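PDB 3U0C: type 3 secretion system translocon protein SctE from Shigella flexneri, which inserts with its partner IpaC into the host cell membrane, forming a pore that lets type III effector proteins pass into the cytosol. Local coordinates for residues N49-L54 against A79-Q84; G107-Y112 against S183-K188. All blocks are in the same frame, centred on the assembly; numbering follows the deposited sequence.

The modelled chain is three helices in a long, thin rod. Helix 50-65 comes first, and the chain then turns back into the very long helix 71-141. Interaction 1 closes this turn, joining the start of the first helix to residues 79-84 near the start of the second. The chain runs on along helix 71-141, turns again and returns as helix 150-197. Interaction 2 closes that larger loop by joining residues 107-112 to 183-188 near the middle of the rod. The two loops follow in series and neither nest nor cross. Both contacts use helix 71-141, and the centres of the two contacts lie about 41 Å apart.

Interaction 1. Residues N49-L54 against A79-Q84; sequences NASSQL and AWKSQQ
Trp80 and Leu54 both set CG anti to the backbone N, with chi1 near 180° in each, and this brings the indole and the leucine branch together between the helices. Leu54 touches with one methyl. Leu54 CD2 lies 3.9 Å from Trp80 CE3, over one face of the ring and offset toward the rim. Leu54 CD2 is 4.3 Å from the centroid of the Trp80 six-membered ring and 25° off the normal, a CH-pi contact. Ser51 and Ala50 reach the far end of the same ring obliquely. Ser51 CA and CB are each about 4.0 Å from Trp80 CZ3, and Ala50 CB is a looser 4.4 Å from Trp80 CH2.

Lys81 supplies the polar part. Its chain leaves the helix beside the contact and bends at chi3 and chi4, which carries the ammonium group across to Ser51. Lys81 NZ gives Ser51 OG a weak hydrogen bond of 3.4 Å. The same nitrogen also bonds to Thr55 OG1, one turn along helix 50-65. The Thr55 hydroxyl is in turn bonded to Ser51 O, so lysine, threonine and serine form a small polar cluster.

The first turn of helix 50-65 is held by Asn49. Asn49 OD1 accepts from Ser52 N at 3.1 Å, in the carbonyl plane and on a lone pair, which makes an Asx motif. Asn49 O takes two donors, Gln53 N and Ser52 OG.

The contact is small and lies at the surface. The two segments run antiparallel at 166°, with axes 11.3 Å apart. They pair the short first helix with the long second helix as an antiparallel helical hairpin, in the N-terminal region of this translocator.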
loop_
_atom_site.group_PDB
_atom_site.type_symbol
_atom_site.label_atom_id
_atom_site.label_comp_id
_atom_site.label_asym_id
_atom_site.label_seq_id
_atom_site.Cartn_x
_atom_site.Cartn_y
_atom_site.Cartn_z
ATOM N N ASN A 49 -3.157 30.415 27.276
ATOM C CA ASN A 49 -2.529 30.574 25.969
ATOM C C ASN A 49 -1.167 31.286 26.109
ATOM O O ASN A 49 -1.115 32.496 26.345
ATOM C CB ASN A 49 -3.477 31.353 25.050
ATOM C CG ASN A 49 -3.008 31.392 23.613
ATOM O OD1 ASN A 49 -2.276 32.290 23.209
ATOM N ND2 ASN A 49 -3.437 30.413 22.827
ATOM N N ALA A 50 -0.073 30.531 25.973
ATOM C CA ALA A 50 1.273 31.049 26.233
ATOM C C ALA A 50 1.579 32.330 25.469
ATOM O O ALA A 50 2.195 33.276 26.014
ATOM C CB ALA A 50 2.322 29.998 25.915
ATOM N N SER A 51 1.164 32.348 24.207
ATOM C CA SER A 51 1.431 33.470 23.324
ATOM C C SER A 51 0.769 34.752 23.811
ATOM O O SER A 51 1.390 35.805 23.801
ATOM C CB SER A 51 0.969 33.151 21.905
ATOM O OG SER A 51 1.202 34.232 21.026
ATOM N N SER A 52 -0.492 34.660 24.220
ATOM C CA SER A 52 -1.207 35.844 24.662
ATOM C C SER A 52 -0.629 36.321 25.989
ATOM O O SER A 52 -0.386 37.512 26.174
ATOM C CB SER A 52 -2.712 35.592 24.767
ATOM O OG SER A 52 -3.032 34.812 25.898
ATOM N N GLN A 53 -0.372 35.386 26.898
ATOM C CA GLN A 53 0.274 35.742 28.148
ATOM C C GLN A 53 1.613 36.449 27.912
ATOM O O GLN A 53 1.903 37.467 28.535
ATOM C CB GLN A 53 0.457 34.531 29.056
ATOM C CG GLN A 53 -0.839 33.880 29.496
ATOM C CD GLN A 53 -1.694 34.776 30.377
ATOM O OE1 GLN A 53 -1.653 34.671 31.603
ATOM N NE2 GLN A 53 -2.495 35.639 29.756
ATOM N N LEU A 54 2.416 35.900 27.009
ATOM C CA LEU A 54 3.696 36.494 26.643
ATOM C C LEU A 54 3.531 37.926 26.116
ATOM O O LEU A 54 4.319 38.809 26.454
ATOM C CB LEU A 54 4.430 35.619 25.621
ATOM C CG LEU A 54 5.802 36.117 25.177
ATOM C CD1 LEU A 54 6.725 36.225 26.381
ATOM C CD2 LEU A 54 6.406 35.214 24.108
ATOM N N ALA A 79 10.228 36.328 16.853
ATOM C CA ALA A 79 10.747 35.101 16.258
ATOM C C ALA A 79 10.031 33.890 16.835
ATOM O O ALA A 79 9.549 33.021 16.102
ATOM C CB ALA A 79 12.244 34.989 16.497
ATOM N N TRP A 80 9.960 33.856 18.162
ATOM C CA TRP A 80 9.286 32.789 18.883
ATOM C C TRP A 80 7.861 32.595 18.385
ATOM O O TRP A 80 7.434 31.477 18.140
ATOM C CB TRP A 80 9.276 33.100 20.379
ATOM C CG TRP A 80 8.626 32.051 21.208
ATOM C CD1 TRP A 80 9.239 31.007 21.828
ATOM C CD2 TRP A 80 7.233 31.939 21.520
ATOM N NE1 TRP A 80 8.317 30.249 22.501
ATOM C CE2 TRP A 80 7.078 30.804 22.330
ATOM C CE3 TRP A 80 6.103 32.685 21.181
ATOM C CZ2 TRP A 80 5.839 30.396 22.815
ATOM C CZ3 TRP A 80 4.876 32.279 21.662
ATOM C CH2 TRP A 80 4.752 31.148 22.472
ATOM N N LYS A 81 7.132 33.700 18.261
ATOM C CA LYS A 81 5.748 33.685 17.801
ATOM C C LYS A 81 5.686 33.053 16.427
ATOM O O LYS A 81 4.853 32.198 16.166
ATOM C CB LYS A 81 5.184 35.108 17.734
ATOM C CG LYS A 81 4.698 35.679 19.072
ATOM C CD LYS A 81 4.433 37.181 18.953
ATOM C CE LYS A 81 3.279 37.619 19.832
ATOM N NZ LYS A 81 3.303 36.874 21.115
ATOM N N SER A 82 6.591 33.491 15.561
ATOM C CA SER A 82 6.670 33.002 14.200
ATOM C C SER A 82 6.931 31.498 14.157
ATOM O O SER A 82 6.219 30.765 13.477
ATOM C CB SER A 82 7.761 33.738 13.437
ATOM O OG SER A 82 8.122 32.996 12.292
ATOM N N GLN A 83 7.960 31.059 14.883
ATOM C CA GLN A 83 8.287 29.641 15.009
ATOM C C GLN A 83 7.080 28.845 15.500
ATOM O O GLN A 83 6.745 27.814 14.929
ATOM C CB GLN A 83 9.476 29.435 15.952
ATOM C CG GLN A 83 9.702 27.990 16.400
ATOM C CD GLN A 83 10.929 27.826 17.295
ATOM O OE1 GLN A 83 12.040 27.588 16.809
ATOM N NE2 GLN A 83 10.736 27.971 18.602
ATOM N N GLN A 84 6.428 29.325 16.554
ATOM C CA GLN A 84 5.259 28.647 17.084
ATOM C C GLN A 84 4.209 28.444 16.006
ATOM O O GLN A 84 3.589 27.391 15.950
ATOM C CB GLN A 84 4.634 29.390 18.264
ATOM C CG GLN A 84 5.591 29.733 19.404
ATOM C CD GLN A 84 6.588 28.618 19.710
ATOM O OE1 GLN A 84 7.804 28.763 19.477
ATOM N NE2 GLN A 84 6.083 27.502 20.247
#

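Interaction 2. Residues G107-Y112 against S183-K188; sequences GLTRDY and SKLTDK
Leu108 fills the close part of this contact, packed against Leu185, Lys184 and Lys188. Leu108 CB meets Leu185 CD2 at 3.8 Å, and the CA atoms of the two leucines are the closest pair across the two segments. Leu108 takes CG anti to the carbonyl carbon (chi1 -70°), which turns its branch toward both lysines. Leu108 CD1 lies 3.9 Å from Lys184 CB, while Leu108 CD2 approaches Lys184 CD. Lys188 crosses the leucine at about a right angle, with Lys188 NZ 3.7 Å from Leu108 CD1. Lys188 then bends back on its own helix: Lys188 NZ makes a weak bond to Lys184 O and a long salt bridge to Asp187 OD2, 3.7 Å away.

The flanks are looser. Thr109 OG1 only grazes Leu185 CD2 at 4.1 Å, and its hydroxyl is bonded to Thr105 O in its own helix. Beyond CD, the extended chain of Lys184 leaves the contact; the residue is exposed. Tyr112 carries the packing on to Thr178 and Ile181.

The leucine pair lies between two long helices whose segments run antiparallel at 160°, with axes 10.1 Å apart, as in an antiparallel coiled coil; here helices 71-141 and 150-197 form it.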
loop_
_atom_site.group_PDB
_atom_site.type_symbol
_atom_site.label_atom_id
_atom_site.label_comp_id
_atom_site.label_asym_id
_atom_site.label_seq_id
_atom_site.Cartn_x
_atom_site.Cartn_y
_atom_site.Cartn_z
ATOM N N GLY A 107 -5.831 -0.168 3.744
ATOM C CA GLY A 107 -6.557 -0.564 2.556
ATOM C C GLY A 107 -5.712 -1.463 1.677
ATOM O O GLY A 107 -6.159 -2.511 1.249
ATOM N N LEU A 108 -4.471 -1.061 1.441
ATOM C CA LEU A 108 -3.563 -1.848 0.624
ATOM C C LEU A 108 -3.188 -3.182 1.279
ATOM O O LEU A 108 -2.889 -4.155 0.593
ATOM C CB LEU A 108 -2.305 -1.048 0.287
ATOM C CG LEU A 108 -2.461 0.123 -0.688
ATOM C CD1 LEU A 108 -1.215 1.004 -0.669
ATOM C CD2 LEU A 108 -2.774 -0.353 -2.102
ATOM N N THR A 109 -3.184 -3.214 2.606
ATOM C CA THR A 109 -2.891 -4.444 3.311
ATOM C C THR A 109 -4.016 -5.435 3.069
ATOM O O THR A 109 -3.776 -6.599 2.769
ATOM C CB THR A 109 -2.704 -4.205 4.803
ATOM O OG1 THR A 109 -1.447 -3.554 5.010
ATOM C CG2 THR A 109 -2.706 -5.518 5.552
ATOM N N ARG A 110 -5.247 -4.957 3.193
ATOM C CA ARG A 110 -6.412 -5.771 2.888
ATOM C C ARG A 110 -6.396 -6.268 1.444
ATOM O O ARG A 110 -6.735 -7.428 1.178
ATOM C CB ARG A 110 -7.700 -4.995 3.177
ATOM C CG ARG A 110 -8.039 -4.882 4.654
ATOM C CD ARG A 110 -9.454 -4.324 4.869
ATOM N NE ARG A 110 -9.605 -2.972 4.315
ATOM C CZ ARG A 110 -9.356 -1.851 4.990
ATOM N NH1 ARG A 110 -8.956 -1.906 6.253
ATOM N NH2 ARG A 110 -9.513 -0.674 4.407
ATOM N N ASP A 111 -5.991 -5.400 0.520
ATOM C CA ASP A 111 -5.933 -5.758 -0.894
ATOM C C ASP A 111 -4.900 -6.838 -1.126
ATOM O O ASP A 111 -5.124 -7.788 -1.867
ATOM C CB ASP A 111 -5.581 -4.551 -1.755
ATOM C CG ASP A 111 -6.700 -3.545 -1.829
ATOM O OD1 ASP A 111 -7.870 -3.924 -1.601
ATOM O OD2 ASP A 111 -6.406 -2.378 -2.126
ATOM N N TYR A 112 -3.754 -6.667 -0.485
ATOM C CA TYR A 112 -2.662 -7.619 -0.587
ATOM C C TYR A 112 -3.080 -9.019 -0.147
ATOM O O TYR A 112 -2.784 -9.988 -0.813
ATOM C CB TYR A 112 -1.512 -7.153 0.281
ATOM C CG TYR A 112 -0.225 -7.900 0.068
ATOM C CD1 TYR A 112 0.413 -7.890 -1.166
ATOM C CD2 TYR A 112 0.375 -8.587 1.113
ATOM C CE1 TYR A 112 1.607 -8.543 -1.348
ATOM C CE2 TYR A 112 1.570 -9.242 0.939
ATOM C CZ TYR A 112 2.178 -9.219 -0.292
ATOM O OH TYR A 112 3.367 -9.871 -0.463
ATOM N N SER A 183 4.389 -3.190 -4.013
ATOM C CA SER A 183 5.177 -2.043 -4.414
ATOM C C SER A 183 4.532 -0.746 -3.909
ATOM O O SER A 183 5.216 0.172 -3.467
ATOM C CB SER A 183 5.327 -2.004 -5.930
ATOM O OG SER A 183 6.200 -0.954 -6.313
ATOM N N LYS A 184 3.210 -0.682 -3.991
ATOM C CA LYS A 184 2.467 0.446 -3.489
ATOM C C LYS A 184 2.655 0.598 -1.973
ATOM O O LYS A 184 2.716 1.713 -1.473
ATOM C CB LYS A 184 0.984 0.350 -3.852
ATOM C CG LYS A 184 0.670 0.737 -5.299
ATOM C CD LYS A 184 -0.819 0.678 -5.608
ATOM C CE LYS A 184 -1.071 0.516 -7.113
ATOM N NZ LYS A 184 -2.500 0.775 -7.476
ATOM N N LEU A 185 2.750 -0.519 -1.249
ATOM C CA LEU A 185 2.992 -0.449 0.191
ATOM C C LEU A 185 4.368 0.135 0.445
ATOM O O LEU A 185 4.532 0.985 1.322
ATOM C CB LEU A 185 2.847 -1.812 0.877
ATOM C CG LEU A 185 1.396 -2.220 1.156
ATOM C CD1 LEU A 185 1.241 -3.731 1.287
ATOM C CD2 LEU A 185 0.847 -1.504 2.366
ATOM N N THR A 186 5.345 -0.321 -0.328
ATOM C CA THR A 186 6.670 0.259 -0.276
ATOM C C THR A 186 6.635 1.762 -0.566
ATOM O O THR A 186 7.302 2.535 0.125
ATOM C CB THR A 186 7.665 -0.470 -1.201
ATOM O OG1 THR A 186 7.739 -1.843 -0.817
ATOM C CG2 THR A 186 9.056 0.121 -1.063
ATOM N N ASP A 187 5.846 2.188 -1.551
ATOM C CA ASP A 187 5.703 3.623 -1.774
ATOM C C ASP A 187 5.196 4.340 -0.530
ATOM O O ASP A 187 5.556 5.493 -0.286
ATOM C CB ASP A 187 4.756 3.969 -2.923
ATOM C CG ASP A 187 4.552 5.484 -3.059
ATOM O OD1 ASP A 187 5.464 6.144 -3.597
ATOM O OD2 ASP A 187 3.514 6.012 -2.599
ATOM N N LYS A 188 4.334 3.681 0.235
ATOM C CA LYS A 188 3.790 4.313 1.428
ATOM C C LYS A 188 4.875 4.488 2.478
ATOM O O LYS A 188 4.862 5.461 3.235
ATOM C CB LYS A 188 2.586 3.554 1.978
ATOM C CG LYS A 188 1.395 3.544 1.022
ATOM C CD LYS A 188 1.109 4.937 0.474
ATOM C CE LYS A 188 0.018 4.926 -0.572
ATOM N NZ LYS A 188 0.423 4.145 -1.795
#